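Local coordinates for effector protein HopAB2 (Pseudomonas syringae pv. tomato, PDB 3HGL) that is recognised by the tomato resistance protein Pto, triggering host immunity, and in susceptible plants suppresses programmed cell death, this fragment being its Pto-interacting domain, at residues I23-R27 / L75-H80; L30-M34 / G60-D64. All coordinates share one frame; numbering follows the deposited sequence.

Contact 1 (I23-R27 / L75-H80); sequences ISHTR and LRRAVH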
# COMPACT_ATOMS: atom_id res chain seq x y z
N ILE A 23 -0.77 0.39 9.88
CA ILE A 23 0.16 0.73 8.81
C ILE A 23 1.58 0.20 8.94
O ILE A 23 2.32 0.16 7.95
CB ILE A 23 0.18 2.26 8.52
CG1 ILE A 23 0.49 3.04 9.79
CG2 ILE A 23 -1.17 2.69 7.95
CD1 ILE A 23 0.73 4.53 9.52
N SER A 24 1.98 -0.22 10.14
CA SER A 24 3.32 -0.79 10.29
C SER A 24 3.25 -2.14 9.58
O SER A 24 4.19 -2.56 8.91
CB SER A 24 3.70 -0.96 11.78
OG SER A 24 2.93 -1.96 12.42
N HIS A 25 2.11 -2.81 9.72
CA HIS A 25 1.90 -4.10 9.06
C HIS A 25 1.75 -3.88 7.55
O HIS A 25 2.24 -4.66 6.74
CB HIS A 25 0.64 -4.79 9.62
CG HIS A 25 0.26 -6.04 8.88
ND1 HIS A 25 -0.58 -6.04 7.79
CD2 HIS A 25 0.62 -7.34 9.07
CE1 HIS A 25 -0.72 -7.27 7.34
NE2 HIS A 25 -0.00 -8.08 8.10
N THR A 26 1.07 -2.80 7.17
CA THR A 26 0.88 -2.52 5.75
C THR A 26 2.24 -2.29 5.09
O THR A 26 2.45 -2.71 3.96
CB THR A 26 -0.02 -1.29 5.54
OG1 THR A 26 -1.20 -1.44 6.33
CG2 THR A 26 -0.41 -1.16 4.07
N ARG A 27 3.16 -1.62 5.79
CA ARG A 27 4.49 -1.39 5.23
C ARG A 27 5.17 -2.72 4.93
O ARG A 27 5.80 -2.87 3.89
CB ARG A 27 5.37 -0.59 6.20
CG ARG A 27 4.98 0.87 6.40
CD ARG A 27 6.08 1.60 7.18
NE ARG A 27 7.33 1.63 6.43
CZ ARG A 27 8.54 1.72 6.99
NH1 ARG A 27 8.65 1.80 8.31
NH2 ARG A 27 9.63 1.73 6.24
N LEU A 75 4.01 5.84 3.54
CA LEU A 75 3.79 4.97 4.69
C LEU A 75 4.95 5.07 5.68
O LEU A 75 4.73 5.11 6.89
CB LEU A 75 3.63 3.52 4.24
CG LEU A 75 2.29 3.15 3.59
CD1 LEU A 75 2.35 1.72 3.07
CD2 LEU A 75 1.17 3.30 4.61
N ARG A 76 6.17 5.10 5.16
CA ARG A 76 7.35 5.19 6.01
C ARG A 76 7.31 6.47 6.84
O ARG A 76 7.53 6.44 8.06
CB ARG A 76 8.63 5.17 5.17
CG ARG A 76 9.91 5.26 6.00
CD ARG A 76 11.17 5.17 5.15
NE ARG A 76 11.26 6.26 4.19
CZ ARG A 76 11.08 6.12 2.88
NH1 ARG A 76 10.80 4.93 2.37
NH2 ARG A 76 11.18 7.17 2.08
N ARG A 77 7.03 7.59 6.19
CA ARG A 77 6.96 8.86 6.90
C ARG A 77 5.80 8.88 7.89
O ARG A 77 5.93 9.41 8.99
CB ARG A 77 6.82 10.03 5.92
CG ARG A 77 8.11 10.37 5.17
CD ARG A 77 7.93 11.64 4.33
NE ARG A 77 7.04 11.44 3.19
CZ ARG A 77 7.37 10.77 2.09
NH1 ARG A 77 8.58 10.23 1.98
NH2 ARG A 77 6.49 10.63 1.11
N ALA A 78 4.67 8.28 7.51
CA ALA A 78 3.50 8.24 8.39
C ALA A 78 3.81 7.51 9.70
O ALA A 78 3.47 7.98 10.79
CB ALA A 78 2.33 7.58 7.69
N VAL A 79 4.44 6.34 9.59
CA VAL A 79 4.78 5.55 10.77
C VAL A 79 5.73 6.32 11.67
O VAL A 79 5.58 6.31 12.89
CB VAL A 79 5.45 4.21 10.36
CG1 VAL A 79 5.96 3.49 11.60
CG2 VAL A 79 4.46 3.34 9.62
N HIS A 80 6.70 7.00 11.07
CA HIS A 80 7.67 7.77 11.83
C HIS A 80 7.12 9.11 12.31
O HIS A 80 7.30 9.47 13.48
CB HIS A 80 8.94 7.98 10.99
CG HIS A 80 9.69 6.71 10.72
ND1 HIS A 80 10.20 5.93 11.73
CD2 HIS A 80 10.00 6.08 9.56
CE1 HIS A 80 10.79 4.86 11.21
NE2 HIS A 80 10.68 4.94 9.89
O HOH W 1 10.33 2.19 3.28
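I23 and R27, one turn apart on helix 23-35, are the main side chains turned to helix 66-80; segments 23-27 and 75-80 run roughly antiparallel, their axes 149° apart in direction and 9.7 Å at closest approach. The apolar part of the contact starts with I23. Its CG1 stands between the backbone N and the carbonyl carbon (chi1 55°), which carries I23 CD1 out to A78 CB and V79 CG2, each 3.9 Å from it. The other branch, I23 CG2, lies 4.1 Å from L75 CD2, while T26 CG2 meets L75 CD1. The methyls of I23, L75 and V79 interlock, and A78, with only CB, accommodates I23 CD1 beside it.

R27 combines an apolar shaft with a polar end. Its CG rests on L75 CB, R27 CD lies 3.4 Å from V79 CG2, and the side chain sits as a knob among L75, R76, V79 and H80. A bend at chi3 (63°) turns the R27 guanidinium so that R76 CA lies 3.6 Å above its plane, toward the rim of the group, and R76 CG packs over that face. The two arginines share water 1, at the edge of both guanidinium groups, 3.1 Å from R27 NH2 and 2.9 Å from R76 NH1. By accepting from both, the water probably eases the like charges.

L16 and V13 of helix 5-18 also touch this seam. It is a roughly antiparallel helix pair in the all-helical Pto-interacting domain, with one side chain, R27, as a knob in a four-residue hole.

Contact 2 (L30-M34 / G60-D64); sequences LRNAM and GISRD
I61 fills the hollow beside A33, its CB 4.1 Å from A33 CB. Alanine's short methyl lets the loop backbone come near the helix, and the isoleucine supplies the bulk. With CG1 beside the backbone N (chi1 -60°) and the chain extended beyond it, I61 CD1 reaches L30 CD1 at 4.1 Å, the two side chains crossing at about a right angle.

On the other flank M34, a selenomethionine, is the larger bump. Its CB and CG lie along the loop from I61 to R63, with M34 CG 4.3 Å from I61 CG2. The bend at chi3 (79°) lays M34 CE against the R63 backbone, 3.6 Å from R63 O. A flexible, unbranched chain can bend to follow the backbone from S62 to R63. R63 answers with its aliphatic base, CB set against M34 O; its CG and CD stay near that oxygen before the extended chain carries the guanidinium away.

Near A33 the carbonyl oxygens of A33 and I61 approach to 3.2 Å, two acceptors that cannot bond each other. Water 2 joins the backbones instead, donating to A33 O at 2.7 Å and accepting from I61 N at 2.8 Å. The S62 side chain points away, and its OG accepts from D64 N in an ST turn.

The loop thus passes from helix 56-59 to helix 66-80 across the end of helix 23-35. Helix 66-80 sets L71 and L75 against L30, R72 against M34 and A68 against I61, which F53 also touches from the loop after helix 43-52.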
# COMPACT_ATOMS: atom_id res chain seq x y z
N LEU A 30 3.48 -4.37 1.87
CA LEU A 30 3.78 -3.65 0.63
C LEU A 30 5.21 -3.98 0.21
O LEU A 30 5.48 -4.14 -0.98
CB LEU A 30 3.62 -2.14 0.82
CG LEU A 30 3.93 -1.24 -0.40
CD1 LEU A 30 3.08 -1.67 -1.59
CD2 LEU A 30 3.69 0.24 -0.04
N ARG A 31 6.11 -4.08 1.18
CA ARG A 31 7.50 -4.42 0.89
C ARG A 31 7.56 -5.81 0.26
O ARG A 31 8.26 -6.01 -0.74
CB ARG A 31 8.35 -4.38 2.17
CG ARG A 31 9.80 -4.83 1.96
CD ARG A 31 10.65 -4.69 3.23
NE ARG A 31 10.63 -3.31 3.72
CZ ARG A 31 9.95 -2.91 4.78
NH1 ARG A 31 9.23 -3.77 5.49
NH2 ARG A 31 9.96 -1.62 5.13
N ASN A 32 6.82 -6.76 0.83
CA ASN A 32 6.76 -8.12 0.29
C ASN A 32 6.22 -8.11 -1.14
O ASN A 32 6.79 -8.73 -2.04
CB ASN A 32 5.84 -9.00 1.13
CG ASN A 32 6.51 -9.52 2.38
OD1 ASN A 32 7.59 -9.09 2.75
ND2 ASN A 32 5.84 -10.46 3.05
N ALA A 33 5.11 -7.40 -1.34
CA ALA A 33 4.49 -7.33 -2.66
C ALA A 33 5.44 -6.77 -3.70
O ALA A 33 5.57 -7.32 -4.80
CB ALA A 33 3.23 -6.48 -2.60
N MSE A 34 6.11 -5.67 -3.36
CA MSE A 34 7.04 -5.05 -4.29
C MSE A 34 8.27 -5.90 -4.58
O MSE A 34 8.97 -5.65 -5.56
CB MSE A 34 7.43 -3.65 -3.79
CG MSE A 34 6.26 -2.68 -3.90
SE MSE A 34 6.53 -0.94 -3.12
CE MSE A 34 7.58 -0.16 -4.55
N GLY A 60 -0.44 -8.43 -8.70
CA GLY A 60 0.22 -7.98 -7.49
C GLY A 60 0.57 -6.51 -7.63
O GLY A 60 -0.11 -5.79 -8.36
N ILE A 61 1.63 -6.07 -6.95
CA ILE A 61 2.06 -4.67 -7.01
C ILE A 61 3.52 -4.55 -7.45
O ILE A 61 4.42 -5.07 -6.81
CB ILE A 61 1.88 -4.01 -5.62
CG1 ILE A 61 0.41 -4.06 -5.20
CG2 ILE A 61 2.36 -2.57 -5.66
CD1 ILE A 61 0.15 -3.54 -3.80
N SER A 62 3.74 -3.85 -8.56
CA SER A 62 5.08 -3.69 -9.13
C SER A 62 6.04 -2.80 -8.34
O SER A 62 5.66 -1.73 -7.87
CB SER A 62 4.97 -3.15 -10.55
OG SER A 62 6.25 -2.79 -11.04
N ARG A 63 7.29 -3.24 -8.22
CA ARG A 63 8.28 -2.44 -7.52
C ARG A 63 8.58 -1.19 -8.34
O ARG A 63 9.15 -0.23 -7.82
CB ARG A 63 9.56 -3.25 -7.28
CG ARG A 63 10.36 -3.59 -8.52
CD ARG A 63 11.68 -4.26 -8.14
NE ARG A 63 12.48 -4.59 -9.31
CZ ARG A 63 13.65 -5.23 -9.28
NH1 ARG A 63 14.16 -5.61 -8.12
NH2 ARG A 63 14.29 -5.49 -10.40
N ASP A 64 8.20 -1.20 -9.61
CA ASP A 64 8.43 -0.05 -10.48
C ASP A 64 7.20 0.87 -10.57
O ASP A 64 7.25 1.92 -11.20
CB ASP A 64 8.82 -0.49 -11.89
CG ASP A 64 10.12 -1.28 -11.91
OD1 ASP A 64 11.07 -0.91 -11.19
OD2 ASP A 64 10.20 -2.27 -12.67
O HOH W 2 3.28 -8.10 -6.01

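Overall arrangement
Helix 23-35 is the shared element: contact 1 uses its first turn and contact 2 residues 30-34 near its end, their centres about 15 Å apart. Both meet the C-terminal part of the chain, contact 2 at the loop leading into helix 66-80 and contact 1 at that helix's far end, so contact 2 is nested inside the chain loop closed by contact 1. They join directly through apolar packing, L75 CD1 lying 3.7 Å from L30 CD2. Each contact also has a bridging water, between arginine side chains in contact 1 and backbones in contact 2. Within the five-helix region that recognises host Pto, contact 1 ties two helices together and contact 2 ties a helix to a loop.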